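Local coordinates for protein rRNA N-glycosidase (Bougainvillea spectabilis, PDB 3CTK) that is a plant member of the ribosome-inactivating protein family, toxins named for their action on ribosomes, at residues Y1-E13 / D43-T55. Residues are numbered along the deposited sequence; the frame is centred on the assembly and turned at random.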
loop_
_atom_site.group_PDB
_atom_site.type_symbol
_atom_site.label_atom_id
_atom_site.label_comp_id
_atom_site.label_asym_id
_atom_site.label_seq_id
_atom_site.Cartn_x
_atom_site.Cartn_y
_atom_site.Cartn_z
ATOM N N TYR A 1 -18.383 -0.255 3.629
ATOM C CA TYR A 1 -17.038 -0.779 3.253
ATOM C C TYR A 1 -16.526 -1.744 4.319
ATOM O O TYR A 1 -16.772 -1.547 5.512
ATOM C CB TYR A 1 -16.056 0.389 3.085
ATOM C CG TYR A 1 -16.492 1.405 2.050
ATOM C CD1 TYR A 1 -16.655 2.749 2.391
ATOM C CD2 TYR A 1 -16.761 1.020 0.734
ATOM C CE1 TYR A 1 -17.078 3.688 1.448
ATOM C CE2 TYR A 1 -17.185 1.950 -0.219
ATOM C CZ TYR A 1 -17.342 3.281 0.146
ATOM O OH TYR A 1 -17.765 4.205 -0.782
ATOM N N ASN A 2 -15.822 -2.788 3.894
ATOM C CA ASN A 2 -15.286 -3.762 4.841
ATOM C C ASN A 2 -14.016 -3.230 5.488
ATOM O O ASN A 2 -13.342 -2.363 4.929
ATOM C CB ASN A 2 -14.979 -5.092 4.149
ATOM C CG ASN A 2 -16.208 -5.722 3.523
ATOM O OD1 ASN A 2 -17.319 -5.601 4.043
ATOM N ND2 ASN A 2 -16.013 -6.414 2.405
ATOM N N THR A 3 -13.695 -3.759 6.663
ATOM C CA THR A 3 -12.514 -3.344 7.409
ATOM C C THR A 3 -11.623 -4.526 7.784
ATOM O O THR A 3 -12.113 -5.592 8.157
ATOM C CB THR A 3 -12.908 -2.634 8.728
ATOM O OG1 THR A 3 -13.675 -1.459 8.438
ATOM C CG2 THR A 3 -11.669 -2.243 9.519
ATOM N N VAL A 4 -10.314 -4.327 7.667
ATOM C CA VAL A 4 -9.333 -5.333 8.051
ATOM C C VAL A 4 -8.525 -4.605 9.120
ATOM O O VAL A 4 -8.262 -3.410 8.983
ATOM C CB VAL A 4 -8.421 -5.738 6.873
ATOM C CG1 VAL A 4 -9.242 -6.448 5.803
ATOM C CG2 VAL A 4 -7.740 -4.509 6.290
ATOM N N SER A 5 -8.143 -5.301 10.186
ATOM C CA SER A 5 -7.414 -4.641 11.266
ATOM C C SER A 5 -6.038 -5.204 11.586
ATOM O O SER A 5 -5.775 -6.390 11.394
ATOM C CB SER A 5 -8.262 -4.652 12.539
ATOM O OG SER A 5 -9.509 -4.012 12.332
ATOM N N PHE A 6 -5.168 -4.331 12.085
ATOM C CA PHE A 6 -3.814 -4.706 12.465
ATOM C C PHE A 6 -3.378 -3.900 13.688
ATOM O O PHE A 6 -3.335 -2.669 13.649
ATOM C CB PHE A 6 -2.848 -4.456 11.303
ATOM C CG PHE A 6 -1.435 -4.892 11.581
ATOM C CD1 PHE A 6 -1.172 -6.148 12.123
ATOM C CD2 PHE A 6 -0.363 -4.057 11.277
ATOM C CE1 PHE A 6 0.137 -6.566 12.360
ATOM C CE2 PHE A 6 0.955 -4.466 11.509
ATOM C CZ PHE A 6 1.204 -5.723 12.051
ATOM N N ASN A 7 -3.078 -4.598 14.780
ATOM C CA ASN A 7 -2.628 -3.940 16.002
ATOM C C ASN A 7 -1.109 -4.043 16.039
ATOM O O ASN A 7 -0.555 -5.140 15.960
ATOM C CB ASN A 7 -3.236 -4.616 17.232
ATOM C CG ASN A 7 -2.885 -3.900 18.517
ATOM O OD1 ASN A 7 -1.730 -3.890 18.937
ATOM N ND2 ASN A 7 -3.883 -3.284 19.144
ATOM N N LEU A 8 -0.438 -2.899 16.158
ATOM C CA LEU A 8 1.022 -2.866 16.158
ATOM C C LEU A 8 1.680 -3.526 17.367
ATOM O O LEU A 8 2.902 -3.643 17.426
ATOM C CB LEU A 8 1.509 -1.421 16.003
ATOM C CG LEU A 8 0.994 -0.707 14.750
ATOM C CD1 LEU A 8 1.652 0.661 14.633
ATOM C CD2 LEU A 8 1.294 -1.547 13.510
ATOM N N GLY A 9 0.865 -3.958 18.322
ATOM C CA GLY A 9 1.390 -4.635 19.493
ATOM C C GLY A 9 1.369 -6.140 19.271
ATOM O O GLY A 9 1.808 -6.913 20.124
ATOM N N GLU A 10 0.855 -6.551 18.114
ATOM C CA GLU A 10 0.758 -7.964 17.751
ATOM C C GLU A 10 1.369 -8.149 16.366
ATOM O O GLU A 10 0.700 -8.605 15.440
ATOM C CB GLU A 10 -0.708 -8.405 17.701
ATOM C CG GLU A 10 -1.599 -7.780 18.758
ATOM C CD GLU A 10 -3.022 -8.299 18.693
ATOM O OE1 GLU A 10 -3.536 -8.494 17.570
ATOM O OE2 GLU A 10 -3.634 -8.502 19.764
ATOM N N ALA A 11 2.643 -7.795 16.231
ATOM C CA ALA A 11 3.330 -7.887 14.948
ATOM C C ALA A 11 3.229 -9.243 14.252
ATOM O O ALA A 11 3.181 -9.307 13.027
ATOM C CB ALA A 11 4.799 -7.497 15.119
ATOM N N TYR A 12 3.187 -10.323 15.026
ATOM C CA TYR A 12 3.118 -11.664 14.448
ATOM C C TYR A 12 1.847 -11.946 13.645
ATOM O O TYR A 12 1.778 -12.938 12.920
ATOM C CB TYR A 12 3.282 -12.707 15.555
ATOM C CG TYR A 12 2.281 -12.537 16.664
ATOM C CD1 TYR A 12 1.011 -13.101 16.574
ATOM C CD2 TYR A 12 2.578 -11.748 17.776
ATOM C CE1 TYR A 12 0.059 -12.881 17.557
ATOM C CE2 TYR A 12 1.633 -11.522 18.765
ATOM C CZ TYR A 12 0.376 -12.089 18.647
ATOM O OH TYR A 12 -0.568 -11.853 19.614
ATOM N N GLU A 13 0.848 -11.076 13.765
ATOM C CA GLU A 13 -0.407 -11.240 13.031
ATOM C C GLU A 13 -0.320 -10.649 11.622
ATOM O O GLU A 13 -1.242 -10.793 10.814
ATOM C CB GLU A 13 -1.553 -10.559 13.784
ATOM C CG GLU A 13 -2.014 -11.304 15.021
ATOM C CD GLU A 13 -2.705 -12.612 14.683
ATOM O OE1 GLU A 13 -3.006 -13.384 15.619
ATOM O OE2 GLU A 13 -2.955 -12.868 13.483
ATOM N N ASP A 43 -19.628 2.226 -6.417
ATOM C CA ASP A 43 -19.106 3.144 -5.412
ATOM C C ASP A 43 -19.206 2.588 -3.989
ATOM O O ASP A 43 -18.360 2.891 -3.144
ATOM C CB ASP A 43 -19.825 4.495 -5.484
ATOM C CG ASP A 43 -19.512 5.264 -6.760
ATOM O OD1 ASP A 43 -18.429 5.059 -7.348
ATOM O OD2 ASP A 43 -20.352 6.092 -7.171
ATOM N N ASP A 44 -20.221 1.766 -3.727
ATOM C CA ASP A 44 -20.419 1.192 -2.394
ATOM C C ASP A 44 -19.440 0.078 -2.034
ATOM O O ASP A 44 -19.450 -0.413 -0.902
ATOM C CB ASP A 44 -21.847 0.657 -2.272
ATOM C CG ASP A 44 -22.102 -0.530 -3.182
ATOM O OD1 ASP A 44 -21.439 -0.615 -4.236
ATOM O OD2 ASP A 44 -22.974 -1.363 -2.858
ATOM N N LYS A 45 -18.600 -0.329 -2.981
ATOM C CA LYS A 45 -17.628 -1.388 -2.727
ATOM C C LYS A 45 -16.249 -0.946 -3.201
ATOM O O LYS A 45 -15.313 -1.749 -3.278
ATOM C CB LYS A 45 -18.035 -2.665 -3.463
ATOM C CG LYS A 45 -19.347 -3.271 -2.976
ATOM C CD LYS A 45 -19.639 -4.599 -3.661
ATOM C CE LYS A 45 -19.850 -4.421 -5.156
ATOM N NZ LYS A 45 -20.240 -5.698 -5.821
ATOM N N ARG A 46 -16.136 0.346 -3.489
ATOM C CA ARG A 46 -14.912 0.943 -3.999
ATOM C C ARG A 46 -13.728 0.996 -3.033
ATOM O O ARG A 46 -12.580 1.024 -3.476
ATOM C CB ARG A 46 -15.229 2.353 -4.520
ATOM C CG ARG A 46 -14.065 3.105 -5.167
ATOM C CD ARG A 46 -13.510 2.394 -6.403
ATOM N NE ARG A 46 -12.440 3.176 -7.018
ATOM C CZ ARG A 46 -12.638 4.229 -7.806
ATOM N NH1 ARG A 46 -13.872 4.627 -8.092
ATOM N NH2 ARG A 46 -11.602 4.905 -8.284
ATOM N N PHE A 47 -13.988 1.002 -1.729
ATOM C CA PHE A 47 -12.894 1.082 -0.761
ATOM C C PHE A 47 -12.882 0.015 0.320
ATOM O O PHE A 47 -13.912 -0.567 0.655
ATOM C CB PHE A 47 -12.896 2.449 -0.057
ATOM C CG PHE A 47 -12.860 3.621 -0.990
ATOM C CD1 PHE A 47 -14.025 4.322 -1.291
ATOM C CD2 PHE A 47 -11.667 4.013 -1.585
ATOM C CE1 PHE A 47 -14.000 5.399 -2.176
ATOM C CE2 PHE A 47 -11.631 5.086 -2.470
ATOM C CZ PHE A 47 -12.802 5.781 -2.767
ATOM N N VAL A 48 -11.693 -0.239 0.857
ATOM C CA VAL A 48 -11.532 -1.172 1.963
ATOM C C VAL A 48 -10.832 -0.339 3.027
ATOM O O VAL A 48 -9.951 0.461 2.714
ATOM C CB VAL A 48 -10.660 -2.404 1.593
ATOM C CG1 VAL A 48 -9.303 -1.966 1.080
ATOM C CG2 VAL A 48 -10.502 -3.306 2.816
ATOM N N LEU A 49 -11.243 -0.501 4.279
ATOM C CA LEU A 49 -10.651 0.263 5.365
ATOM C C LEU A 49 -9.668 -0.584 6.168
ATOM O O LEU A 49 -9.930 -1.750 6.468
ATOM C CB LEU A 49 -11.758 0.806 6.275
ATOM C CG LEU A 49 -12.844 1.600 5.535
ATOM C CD1 LEU A 49 -13.976 1.969 6.484
ATOM C CD2 LEU A 49 -12.227 2.850 4.925
ATOM N N VAL A 50 -8.531 0.013 6.506
ATOM C CA VAL A 50 -7.493 -0.667 7.271
ATOM C C VAL A 50 -7.297 0.057 8.600
ATOM O O VAL A 50 -6.765 1.165 8.639
ATOM C CB VAL A 50 -6.158 -0.680 6.491
ATOM C CG1 VAL A 50 -5.052 -1.302 7.340
ATOM C CG2 VAL A 50 -6.329 -1.460 5.193
ATOM N N ASP A 51 -7.741 -0.574 9.683
ATOM C CA ASP A 51 -7.626 -0.001 11.022
ATOM C C ASP A 51 -6.301 -0.382 11.669
ATOM O O ASP A 51 -6.077 -1.549 11.996
ATOM C CB ASP A 51 -8.776 -0.493 11.908
ATOM C CG ASP A 51 -10.087 0.207 11.612
ATOM O OD1 ASP A 51 -10.195 0.866 10.555
ATOM O OD2 ASP A 51 -11.016 0.089 12.440
ATOM N N ILE A 52 -5.430 0.604 11.853
ATOM C CA ILE A 52 -4.126 0.370 12.467
ATOM C C ILE A 52 -4.122 0.994 13.853
ATOM O O ILE A 52 -4.335 2.200 13.997
ATOM C CB ILE A 52 -2.998 0.999 11.634
ATOM C CG1 ILE A 52 -3.054 0.455 10.203
ATOM C CG2 ILE A 52 -1.639 0.699 12.274
ATOM C CD1 ILE A 52 -2.136 1.181 9.240
ATOM N N THR A 53 -3.880 0.169 14.869
ATOM C CA THR A 53 -3.863 0.637 16.251
ATOM C C THR A 53 -2.471 0.502 16.865
ATOM O O THR A 53 -1.827 -0.536 16.735
ATOM C CB THR A 53 -4.861 -0.161 17.112
ATOM O OG1 THR A 53 -6.169 -0.082 16.526
ATOM C CG2 THR A 53 -4.913 0.401 18.527
ATOM N N THR A 54 -2.024 1.555 17.540
ATOM C CA THR A 54 -0.706 1.573 18.176
ATOM C C THR A 54 -0.758 0.966 19.576
ATOM O O THR A 54 -1.836 0.749 20.127
ATOM C CB THR A 54 -0.185 3.014 18.320
ATOM O OG1 THR A 54 -1.050 3.747 19.198
ATOM C CG2 THR A 54 -0.143 3.704 16.961
ATOM N N THR A 55 0.407 0.690 20.156
ATOM C CA THR A 55 0.440 0.144 21.507
ATOM C C THR A 55 -0.005 1.244 22.472
ATOM O O THR A 55 -0.357 0.969 23.619
ATOM C CB THR A 55 1.858 -0.338 21.912
ATOM O OG1 THR A 55 2.781 0.756 21.839
ATOM C CG2 THR A 55 2.320 -1.460 20.997
HETATM O O HOH W 1 -20.202 0.711 1.445
HETATM O O HOH W 2 -15.009 -2.915 1.192
HETATM O O HOH W 3 -13.186 0.969 9.890
HETATM O O HOH W 4 -10.015 -2.048 14.194
HETATM O O HOH W 5 -2.994 -1.247 21.538
#
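Six backbone hydrogen bonds join strand 3-7 and its flanks to strand 47-53 in parallel register, beginning with L49 N to N2 O (2.9 Å) and ending with L8 N to T53 O (2.8 Å). Between them V4 and F6 each donate to and accept from the partner strand. Beyond the N-terminal end of this pairing, F47 packs against one face of the Y1 ring, its CB 4.2 Å from the centroid and 9° off the normal, while the F47 ring turns its edge to the same face in a T-shaped pair with planes at 85°. Y1 OH donates to D43 O at 2.8 Å, which fixes the far end of the ring, and one water links Y1 N to D44 O. On the face bearing T3, S5 and N7, D51 lies between T3 and S5. With OG1 of T3 beside the backbone N (chi1 -61°), CG2 is left to make a van der Waals contact with CG of D51 at 3.6 Å. Separate waters join OD1 of D51 to T3 OG1 and OD2 to S5 OG. The other face is apolar: CG2 of V4 touches CG2 of V50 at 3.5 Å, and L8 packs on I52 CG2. Helix 14-25 covers the V4-V50 pair through F17, and helix 132-142 covers L8 and I52. At the end of strand 3-7, N7 OD1 accepts from G9 N in an Asx turn, within the type I turn N7 to E10 that leads the chain out of the strand. The two strands and helix 14-25 form a beta-alpha-beta unit at the sheet edge, and its chemistry implies a hydrated outer face and a buried, apolar face covered by helices 14-25 and 132-142.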